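Local coordinates for protein cytidine deaminase (PDB 4WIG) that catalyses the zinc-dependent hydrolytic deamination of cytidine and 2'-deoxycytidine to uridine and 2'-deoxyuridine, working as a homotetramer in the pyrimidine salvage of Mycobacterium tuberculosis, at residues A[46-50]-A[51-55]; A[60-63]-A[64-68]; A[105-109]-A[110-114]. The protein carries 1 engineered substitution. All blocks are in the same frame, centred on the assembly; numbering follows the deposited sequence.

Contact 1: A[46-50]-A[51-55]. Engineered in segment 46-50: D47 (natural residue Glu).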
ATOM      1  N   VAL A  46      -6.389  10.675  -2.882  1.00  8.84           N
ATOM      2  CA  VAL A  46      -7.250  10.580  -1.711  1.00  8.93           C
ATOM      3  C   VAL A  46      -6.391  10.265  -0.490  1.00  9.10           C
ATOM      4  O   VAL A  46      -5.975   9.123  -0.294  1.00  8.87           O
ATOM      5  CB  VAL A  46      -8.351   9.503  -1.882  1.00  8.98           C
ATOM      6  CG1 VAL A  46      -9.341   9.567  -0.729  1.00  9.12           C
ATOM      7  CG2 VAL A  46      -9.089   9.665  -3.207  1.00  8.97           C
ATOM      8  N   ASP A  47      -6.132  11.304   0.307  1.00  9.28           N
ATOM      9  CA  ASP A  47      -5.494  11.192   1.620  1.00  9.69           C
ATOM     10  C   ASP A  47      -6.223  10.205   2.532  1.00  9.93           C
ATOM     11  O   ASP A  47      -7.447  10.061   2.468  1.00  9.93           O
ATOM     12  CB  ASP A  47      -5.549  12.541   2.371  1.00 10.00           C
ATOM     13  CG  ASP A  47      -4.481  13.535   1.945  1.00 10.14           C
ATOM     14  OD1 ASP A  47      -3.708  13.298   0.990  1.00  9.42           O
ATOM     15  OD2 ASP A  47      -4.458  14.613   2.589  1.00 10.75           O
ATOM     16  N   ASN A  48      -5.459   9.554   3.407  1.00 10.16           N
ATOM     17  CA  ASN A  48      -6.016   8.902   4.591  1.00 10.23           C
ATOM     18  C   ASN A  48      -5.272   9.351   5.848  1.00 10.34           C
ATOM     19  O   ASN A  48      -4.104   9.712   5.790  1.00  9.83           O
ATOM     20  CB  ASN A  48      -5.921   7.390   4.472  1.00 10.36           C
ATOM     21  CG  ASN A  48      -6.743   6.676   5.521  1.00 10.56           C
ATOM     22  OD1 ASN A  48      -6.213   6.204   6.529  1.00 11.23           O
ATOM     23  ND2 ASN A  48      -8.048   6.610   5.304  1.00 10.69           N
ATOM     24  N   VAL A  49      -5.964   9.325   6.981  1.00 10.72           N
ATOM     25  CA  VAL A  49      -5.352   9.718   8.257  1.00 11.60           C
ATOM     26  C   VAL A  49      -4.150   8.829   8.601  1.00 11.41           C
ATOM     27  O   VAL A  49      -3.197   9.290   9.242  1.00 11.93           O
ATOM     28  CB  VAL A  49      -6.394   9.764   9.404  1.00 12.25           C
ATOM     29  CG1 VAL A  49      -6.958   8.389   9.729  1.00 12.30           C
ATOM     30  CG2 VAL A  49      -5.800  10.401  10.650  1.00 12.83           C
ATOM     31  N   SER A  50      -4.194   7.563   8.198  1.00 11.38           N
ATOM     32  CA  SER A  50      -2.978   6.737   8.135  1.00 11.46           C
ATOM     33  C   SER A  50      -2.401   7.002   6.757  1.00 11.51           C
ATOM     34  O   SER A  50      -2.909   6.500   5.765  1.00 10.59           O
ATOM     35  CB  SER A  50      -3.286   5.250   8.347  1.00 11.30           C
ATOM     36  OG  SER A  50      -2.099   4.465   8.364  1.00 11.10           O
ATOM     37  N   TYR A  51      -1.362   7.833   6.687  1.00 11.73           N
ATOM     38  CA  TYR A  51      -0.878   8.336   5.386  1.00 11.94           C
ATOM     39  C   TYR A  51      -0.523   7.237   4.372  1.00 11.18           C
ATOM     40  O   TYR A  51      -0.693   7.433   3.169  1.00 10.85           O
ATOM     41  CB  TYR A  51       0.332   9.252   5.567  1.00 12.94           C
ATOM     42  CG  TYR A  51       0.055  10.607   6.204  1.00 14.19           C
ATOM     43  CD1 TYR A  51      -1.157  10.897   6.839  1.00 14.71           C
ATOM     44  CD2 TYR A  51       1.031  11.589   6.195  1.00 15.15           C
ATOM     45  CE1 TYR A  51      -1.381  12.142   7.431  1.00 16.15           C
ATOM     46  CE2 TYR A  51       0.812  12.835   6.769  1.00 15.93           C
ATOM     47  CZ  TYR A  51      -0.379  13.109   7.387  1.00 16.68           C
ATOM     48  OH  TYR A  51      -0.573  14.358   7.970  1.00 18.75           O
ATOM     49  N   GLY A  52      -0.028   6.098   4.853  1.00 10.77           N
ATOM     50  CA  GLY A  52       0.322   4.969   3.990  1.00 10.39           C
ATOM     51  C   GLY A  52      -0.837   4.291   3.275  1.00 10.22           C
ATOM     52  O   GLY A  52      -0.636   3.335   2.521  1.00 10.58           O
ATOM     53  N   LEU A  53      -2.056   4.749   3.542  1.00  9.68           N
ATOM     54  CA  LEU A  53      -3.250   4.233   2.859  1.00  9.40           C
ATOM     55  C   LEU A  53      -3.775   5.237   1.854  1.00  9.42           C
ATOM     56  O   LEU A  53      -4.846   5.045   1.268  1.00  9.85           O
ATOM     57  CB  LEU A  53      -4.337   3.864   3.873  1.00  9.30           C
ATOM     58  CG  LEU A  53      -3.877   3.053   5.081  1.00  9.37           C
ATOM     59  CD1 LEU A  53      -5.104   2.578   5.857  1.00  9.22           C
ATOM     60  CD2 LEU A  53      -2.961   1.898   4.719  1.00  9.43           C
ATOM     61  N   THR A  54      -2.986   6.280   1.601  1.00  9.41           N
ATOM     62  CA  THR A  54      -3.307   7.273   0.592  1.00  9.35           C
ATOM     63  C   THR A  54      -3.354   6.633  -0.786  1.00  9.30           C
ATOM     64  O   THR A  54      -2.503   5.803  -1.118  1.00  8.86           O
ATOM     65  CB  THR A  54      -2.266   8.410   0.618  1.00  9.46           C
ATOM     66  OG1 THR A  54      -2.377   9.118   1.867  1.00  9.40           O
ATOM     67  CG2 THR A  54      -2.477   9.378  -0.533  1.00  9.63           C
ATOM     68  N   LEU A  55      -4.378   7.002  -1.561  1.00  9.39           N
ATOM     69  CA  LEU A  55      -4.563   6.536  -2.928  1.00  9.87           C
ATOM     70  C   LEU A  55      -4.056   7.583  -3.898  1.00  9.49           C
ATOM     71  O   LEU A  55      -4.408   8.755  -3.783  1.00  9.31           O
ATOM     72  CB  LEU A  55      -6.058   6.245  -3.165  1.00 10.35           C
ATOM     73  CG  LEU A  55      -6.646   5.179  -2.226  1.00 11.12           C
ATOM     74  CD1 LEU A  55      -8.158   5.249  -2.126  1.00 11.19           C
ATOM     75  CD2 LEU A  55      -6.201   3.797  -2.681  1.00 11.76           C
TER
HETATM   76  O   HOH W   1      -1.532  11.999   1.454  1.00 11.93           O
HETATM   77  O   HOH W   2      -3.030  11.565   4.051  1.00 19.91           O
HETATM   78  O   HOH W   3      -0.439   8.766   9.536  1.00 26.01           O
HETATM   79  O   HOH W   4       0.649   5.214   7.298  1.00 16.62           O
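With chi1 at -66°, T54 keeps OG1 beside its own backbone N and turned back toward D47 and N48, while N48, its CG anti to the backbone N (chi1 -168°), lays its amide alongside L53. Both groups then bond within the turn. T54 OG1 donates to Y51 O at 2.7 Å, and Y51 O also takes the backbone N of T54, so one carbonyl is gripped twice by the same residue. The N-H of N48 reaches T54 OG1 only in a weak bond of 3.5 Å. Water 1 gives its hydrogens to D47 OD1 and T54 OG1, tying the engineered aspartate to the turn; D47 OD2 is held by the backbone N-H groups of Y24 and S25.

On the other flank, N48 OD1 accepts from S50 N at 3.0 Å, an Asx turn in which the donor stands above the amide plane. S50 O then receives L53 N at 3.0 Å, and the CB of L53 packs 3.9 Å from N48 CB, the two side chains pointing the same way. Where the chain comes back together, V46 and L55 form a single antiparallel hydrogen-bonded pair: V46 N to L55 O and L55 N to V46 O, both 2.9 Å.

V46 and position 47, a glutamate in the natural enzyme, probably help bind substrate, as in related deaminases. S50 packs on the zinc ligand C89 of the third subunit, which also sets its Y51 ring parallel to this Y51. The second subunit supplies E98, whose OE2 accepts from V49 N. Within its own chain, the turn links the end of strand 40-44 to the start of helix 57-67, the helix entered just after the zinc ligand C56.

Contact 2: A[60-63]-A[64-68]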
ATOM      1  N   ALA A  60      -6.225   5.691  -9.046  1.00 10.04           N
ATOM      2  CA  ALA A  60      -7.642   5.995  -9.236  1.00  9.93           C
ATOM      3  C   ALA A  60      -8.042   5.882 -10.727  1.00  9.79           C
ATOM      4  O   ALA A  60      -9.120   5.384 -11.042  1.00  9.46           O
ATOM      5  CB  ALA A  60      -7.981   7.377  -8.684  1.00 10.16           C
ATOM      6  N   VAL A  61      -7.167   6.334 -11.632  1.00  9.64           N
ATOM      7  CA  VAL A  61      -7.386   6.153 -13.073  1.00  9.39           C
ATOM      8  C   VAL A  61      -7.563   4.680 -13.466  1.00  9.35           C
ATOM      9  O   VAL A  61      -8.450   4.337 -14.262  1.00  9.78           O
ATOM     10  CB  VAL A  61      -6.236   6.788 -13.894  1.00  9.40           C
ATOM     11  CG1 VAL A  61      -6.227   6.299 -15.331  1.00  9.34           C
ATOM     12  CG2 VAL A  61      -6.344   8.307 -13.848  1.00  9.42           C
ATOM     13  N   VAL A  62      -6.728   3.818 -12.898  1.00  8.98           N
ATOM     14  CA  VAL A  62      -6.771   2.396 -13.169  1.00  9.32           C
ATOM     15  C   VAL A  62      -8.045   1.769 -12.599  1.00  9.55           C
ATOM     16  O   VAL A  62      -8.642   0.930 -13.243  1.00  9.86           O
ATOM     17  CB  VAL A  62      -5.509   1.692 -12.625  1.00  9.25           C
ATOM     18  CG1 VAL A  62      -5.682   0.177 -12.580  1.00  9.33           C
ATOM     19  CG2 VAL A  62      -4.311   2.093 -13.472  1.00  9.49           C
ATOM     20  N   CYS A  63      -8.468   2.195 -11.411  1.00  9.92           N
ATOM     21  CA  CYS A  63      -9.764   1.767 -10.888  1.00 10.33           C
ATOM     22  C   CYS A  63     -10.902   2.155 -11.842  1.00 10.29           C
ATOM     23  O   CYS A  63     -11.780   1.325 -12.142  1.00  9.98           O
ATOM     24  CB  CYS A  63     -10.004   2.358  -9.503  1.00 10.73           C
ATOM     25  SG  CYS A  63      -8.902   1.692  -8.239  1.00 11.76           S
ATOM     26  N   ALA A  64     -10.871   3.403 -12.317  1.00 10.47           N
ATOM     27  CA  ALA A  64     -11.870   3.890 -13.275  1.00 10.90           C
ATOM     28  C   ALA A  64     -11.852   3.086 -14.573  1.00 10.93           C
ATOM     29  O   ALA A  64     -12.912   2.798 -15.143  1.00 11.13           O
ATOM     30  CB  ALA A  64     -11.658   5.362 -13.571  1.00 11.09           C
ATOM     31  N   LEU A  65     -10.653   2.768 -15.056  1.00 10.92           N
ATOM     32  CA  LEU A  65     -10.485   1.951 -16.259  1.00 11.15           C
ATOM     33  C   LEU A  65     -11.319   0.675 -16.164  1.00 11.37           C
ATOM     34  O   LEU A  65     -12.061   0.324 -17.089  1.00 11.34           O
ATOM     35  CB  LEU A  65      -9.007   1.609 -16.465  1.00 10.91           C
ATOM     36  CG  LEU A  65      -8.630   0.575 -17.518  1.00 10.79           C
ATOM     37  CD1 LEU A  65      -9.046   1.030 -18.905  1.00 10.64           C
ATOM     38  CD2 LEU A  65      -7.134   0.300 -17.475  1.00 10.92           C
ATOM     39  N   HIS A  66     -11.195  -0.019 -15.041  1.00 12.10           N
ATOM     40  CA  HIS A  66     -11.847  -1.314 -14.877  1.00 12.81           C
ATOM     41  C   HIS A  66     -13.280  -1.244 -14.379  1.00 14.19           C
ATOM     42  O   HIS A  66     -13.975  -2.258 -14.365  1.00 16.18           O
ATOM     43  CB  HIS A  66     -10.963  -2.237 -14.046  1.00 12.50           C
ATOM     44  CG  HIS A  66      -9.722  -2.620 -14.783  1.00 12.19           C
ATOM     45  ND1 HIS A  66      -9.764  -3.355 -15.948  1.00 12.30           N
ATOM     46  CD2 HIS A  66      -8.428  -2.282 -14.597  1.00 11.92           C
ATOM     47  CE1 HIS A  66      -8.541  -3.502 -16.417  1.00 12.20           C
ATOM     48  NE2 HIS A  66      -7.712  -2.857 -15.618  1.00 12.03           N
ATOM     49  N   SER A  67     -13.728  -0.047 -14.016  1.00 15.09           N
ATOM     50  CA  SER A  67     -15.131   0.199 -13.698  1.00 16.25           C
ATOM     51  C   SER A  67     -15.943   0.643 -14.913  1.00 16.58           C
ATOM     52  O   SER A  67     -17.169   0.713 -14.842  1.00 17.14           O
ATOM     53  CB  SER A  67     -15.224   1.268 -12.616  1.00 17.01           C
ATOM     54  OG  SER A  67     -14.666   0.785 -11.416  1.00 18.22           O
ATOM     55  N   THR A  68     -15.261   0.951 -16.015  1.00 16.53           N
ATOM     56  CA  THR A  68     -15.902   1.518 -17.196  1.00 16.74           C
ATOM     57  C   THR A  68     -15.698   0.665 -18.448  1.00 16.84           C
ATOM     58  O   THR A  68     -15.832   1.161 -19.566  1.00 17.98           O
ATOM     59  CB  THR A  68     -15.400   2.965 -17.449  1.00 16.90           C
ATOM     60  OG1 THR A  68     -13.969   2.993 -17.561  1.00 16.45           O
ATOM     61  CG2 THR A  68     -15.839   3.886 -16.316  1.00 16.76           C
TER
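The last turns of helix 57-67, the helix that carries the probable proton donor E58 near its start, supply this contact. A64 N bonds to A60 O at 2.9 Å and L65 N to V61 O at 2.8 Å, regular i to i+4 links. The next, H66 N to V62 O, stretches to 3.3 Å, and C63 O receives weak bonds from H66 N and S67 N.

Side chains lean on these carbonyls. A64 CB sits 3.4 Å from V61 O, and L65 CB 3.3 Å from V62 O. The H66 ring, CG beside its backbone N (chi1 -68°), brings CD2 to 3.5 Å from V62 O and 4.2 Å from V62 CG1, while L65 CG covers one face over the ring centre. T68 OG1 donates to A64 O at 2.6 Å, a side-chain bond back to the carbonyl four residues earlier; R39 bonds to the same hydroxyl.

V62 and L65 rest on helix 90-100, V61 on strands 29-35 and 40-44, and C63 on A60 of the second subunit. This is the helix of the cytidine deaminase fold that follows the first zinc cysteine and packs on the central sheet.

Contact 3: A[105-109]-A[110-114]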
ATOM      1  N   LEU A 105       2.303   6.294 -23.024  1.00 10.41           N
ATOM      2  CA  LEU A 105       2.947   7.600 -22.976  1.00 10.38           C
ATOM      3  C   LEU A 105       2.502   8.382 -21.747  1.00 10.24           C
ATOM      4  O   LEU A 105       1.302   8.428 -21.419  1.00 10.54           O
ATOM      5  CB  LEU A 105       2.667   8.410 -24.244  1.00 10.57           C
ATOM      6  CG  LEU A 105       3.219   7.813 -25.538  1.00 10.77           C
ATOM      7  CD1 LEU A 105       2.748   8.627 -26.733  1.00 11.05           C
ATOM      8  CD2 LEU A 105       4.739   7.751 -25.501  1.00 11.01           C
ATOM      9  N   ILE A 106       3.484   8.995 -21.088  1.00  9.96           N
ATOM     10  CA  ILE A 106       3.283   9.765 -19.883  1.00 10.07           C
ATOM     11  C   ILE A 106       3.642  11.230 -20.144  1.00 10.28           C
ATOM     12  O   ILE A 106       4.766  11.532 -20.519  1.00 10.27           O
ATOM     13  CB  ILE A 106       4.191   9.220 -18.752  1.00  9.93           C
ATOM     14  CG1 ILE A 106       3.960   7.699 -18.535  1.00  9.82           C
ATOM     15  CG2 ILE A 106       4.000  10.030 -17.481  1.00  9.88           C
ATOM     16  CD1 ILE A 106       2.560   7.334 -18.120  1.00  9.85           C
ATOM     17  N   ASP A 107       2.689  12.137 -19.956  1.00 10.98           N
ATOM     18  CA  ASP A 107       2.934  13.559 -20.187  1.00 11.79           C
ATOM     19  C   ASP A 107       4.112  14.060 -19.361  1.00 12.62           C
ATOM     20  O   ASP A 107       4.393  13.555 -18.270  1.00 12.34           O
ATOM     21  CB  ASP A 107       1.696  14.400 -19.814  1.00 11.84           C
ATOM     22  CG  ASP A 107       1.572  15.671 -20.643  1.00 12.41           C
ATOM     23  OD1 ASP A 107       2.486  15.992 -21.438  1.00 12.64           O
ATOM     24  OD2 ASP A 107       0.540  16.354 -20.500  1.00 12.85           O
ATOM     25  N   HIS A 108       4.789  15.063 -19.897  1.00 14.11           N
ATOM     26  CA  HIS A 108       5.991  15.602 -19.297  1.00 15.17           C
ATOM     27  C   HIS A 108       6.077  17.054 -19.797  1.00 16.15           C
ATOM     28  O   HIS A 108       5.634  17.338 -20.902  1.00 15.80           O
ATOM     29  CB  HIS A 108       7.185  14.743 -19.730  1.00 15.19           C
ATOM     30  CG  HIS A 108       8.512  15.245 -19.254  1.00 16.49           C
ATOM     31  ND1 HIS A 108       9.164  14.717 -18.164  1.00 17.70           N
ATOM     32  CD2 HIS A 108       9.310  16.226 -19.727  1.00 16.47           C
ATOM     33  CE1 HIS A 108      10.301  15.361 -17.976  1.00 17.44           C
ATOM     34  NE2 HIS A 108      10.414  16.282 -18.913  1.00 17.57           N
ATOM     35  N   PRO A 109       6.613  17.982 -18.977  1.00 18.01           N
ATOM     36  CA  PRO A 109       6.621  19.392 -19.409  1.00 18.46           C
ATOM     37  C   PRO A 109       7.358  19.673 -20.726  1.00 18.55           C
ATOM     38  O   PRO A 109       7.015  20.616 -21.435  1.00 19.15           O
ATOM     39  CB  PRO A 109       7.330  20.115 -18.257  1.00 18.86           C
ATOM     40  CG  PRO A 109       7.216  19.213 -17.085  1.00 18.95           C
ATOM     41  CD  PRO A 109       7.174  17.812 -17.624  1.00 18.56           C
ATOM     42  N   VAL A 110       8.378  18.872 -21.025  1.00 18.95           N
ATOM     43  CA  VAL A 110       9.211  19.039 -22.221  1.00 18.84           C
ATOM     44  C   VAL A 110       8.710  18.160 -23.365  1.00 18.26           C
ATOM     45  O   VAL A 110       8.360  18.658 -24.427  1.00 17.31           O
ATOM     46  CB  VAL A 110      10.693  18.706 -21.922  1.00 19.10           C
ATOM     47  CG1 VAL A 110      11.552  18.864 -23.175  1.00 19.51           C
ATOM     48  CG2 VAL A 110      11.224  19.583 -20.796  1.00 19.32           C
ATOM     49  N   ARG A 111       8.689  16.851 -23.146  1.00 17.35           N
ATOM     50  CA  ARG A 111       8.193  15.919 -24.156  1.00 17.31           C
ATOM     51  C   ARG A 111       7.698  14.664 -23.461  1.00 16.06           C
ATOM     52  O   ARG A 111       8.420  14.101 -22.635  1.00 14.89           O
ATOM     53  CB  ARG A 111       9.301  15.559 -25.156  1.00 18.20           C
ATOM     54  CG  ARG A 111       8.903  14.536 -26.225  1.00 19.02           C
ATOM     55  CD  ARG A 111      10.065  14.222 -27.166  1.00 19.88           C
ATOM     56  NE  ARG A 111       9.828  13.037 -28.002  1.00 20.12           N
ATOM     57  CZ  ARG A 111       9.036  13.012 -29.072  1.00 20.32           C
ATOM     58  NH1 ARG A 111       8.388  14.108 -29.451  1.00 21.02           N
ATOM     59  NH2 ARG A 111       8.888  11.886 -29.771  1.00 19.83           N
ATOM     60  N   PRO A 112       6.473  14.213 -23.792  1.00 15.36           N
ATOM     61  CA  PRO A 112       5.975  12.991 -23.158  1.00 14.97           C
ATOM     62  C   PRO A 112       6.924  11.803 -23.353  1.00 14.87           C
ATOM     63  O   PRO A 112       7.637  11.730 -24.362  1.00 13.71           O
ATOM     64  CB  PRO A 112       4.630  12.756 -23.855  1.00 15.25           C
ATOM     65  CG  PRO A 112       4.193  14.120 -24.292  1.00 15.31           C
ATOM     66  CD  PRO A 112       5.466  14.814 -24.688  1.00 15.39           C
ATOM     67  N   ARG A 113       6.934  10.902 -22.373  1.00 15.55           N
ATOM     68  CA  ARG A 113       7.888   9.805 -22.298  1.00 16.32           C
ATOM     69  C   ARG A 113       7.176   8.466 -22.339  1.00 15.29           C
ATOM     70  O   ARG A 113       6.054   8.339 -21.842  1.00 14.46           O
ATOM     71  CB  ARG A 113       8.662   9.887 -20.985  1.00 18.35           C
ATOM     72  CG  ARG A 113       9.338  11.224 -20.723  1.00 21.34           C
ATOM     73  CD  ARG A 113      10.799  11.209 -21.099  1.00 23.87           C
ATOM     74  NE  ARG A 113      11.592  12.052 -20.207  1.00 26.70           N
ATOM     75  CZ  ARG A 113      11.822  13.356 -20.369  1.00 29.02           C
ATOM     76  NH1 ARG A 113      11.316  14.040 -21.408  1.00 28.71           N
ATOM     77  NH2 ARG A 113      12.582  13.987 -19.472  1.00 30.60           N
ATOM     78  N   ARG A 114       7.840   7.467 -22.913  1.00 14.39           N
ATOM     79  CA  ARG A 114       7.382   6.089 -22.819  1.00 14.40           C
ATOM     80  C   ARG A 114       7.534   5.591 -21.382  1.00 13.38           C
ATOM     81  O   ARG A 114       8.546   5.843 -20.738  1.00 13.48           O
ATOM     82  CB  ARG A 114       8.214   5.182 -23.717  1.00 15.01           C
ATOM     83  CG  ARG A 114       8.078   5.432 -25.207  1.00 16.09           C
ATOM     84  CD  ARG A 114       9.103   4.612 -25.983  1.00 16.78           C
ATOM     85  NE  ARG A 114       9.042   3.182 -25.656  1.00 17.51           N
ATOM     86  CZ  ARG A 114       9.916   2.521 -24.894  1.00 17.80           C
ATOM     87  NH1 ARG A 114       9.742   1.221 -24.674  1.00 18.51           N
ATOM     88  NH2 ARG A 114      10.967   3.124 -24.355  1.00 18.45           N
TER
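H108 and R113 bury the most surface here, with V110 next, and the H108 ring and the R113 guanidinium meet beside the bend between two short strands. H108 carries its CG anti to the backbone N (chi1 176°), which swings the imidazole across to the returning chain. R113 bends at its second and third torsions and lays its guanidinium over one face of that ring: NH2 comes to 3.1 Å from CE1 of H108, and NH1 to 3.4 Å from H108 CD2. The planes are 33° apart, so the guanidinium lies over the ring at a slant. On the opposite face of the imidazole lies P109 CD, while V110 meets the rim, its CA in the ring plane and its CB 3.6 Å from H108 CD2. ND1 of H108 is buried here without a polar partner in the model.

The guanidinium has further ties. NH1 bonds weakly to R111 O at 3.1 Å, and NH2 has a long, weak ion pair with D121 of the fourth subunit.

Behind the bend the backbones pair: I106 N gives to R113 O at 2.8 Å and R113 N to I106 O at 2.9 Å, an antiparallel hydrogen-bonded pair, followed by L105 and R114 as the non-hydrogen-bonded one. D107 and P112 run side by side, OD1 of D107 3.8 Å from P112 CG; the same OD1 accepts from H108 N, and OD2 forms a salt bridge with R10.

The result is a beta hairpin whose second strand, 113-114, forms one edge of the chain's sheet, while L105 and D107 bond through their backbones to strand 73-80. W6 of helix 6-17 packs against L105, D107 and P112, and L118 of helix 115-118 against I106 and R113.

In the fold
Contacts 1 and 2 are mostly buried, follow one another along the chain and both touch the second subunit, though their nearest atoms are still about 6 Å apart. Contact 3 is a surface feature, with its centre about 27 Å from that of contact 1, on the opposite side of the chain's centre. The irregular turn of contact 1, beside the zinc site and the probable substrate site, adds side-chain and water bonds to its backbone ones; contact 2 is helical backbone bonding, weaker toward its C-terminal side, among mainly apolar side chains; contact 3 joins strand pairing to an arginine guanidinium laid over a histidine ring, at the sheet edge. Contact 1 leads into the helix to which contact 2 belongs.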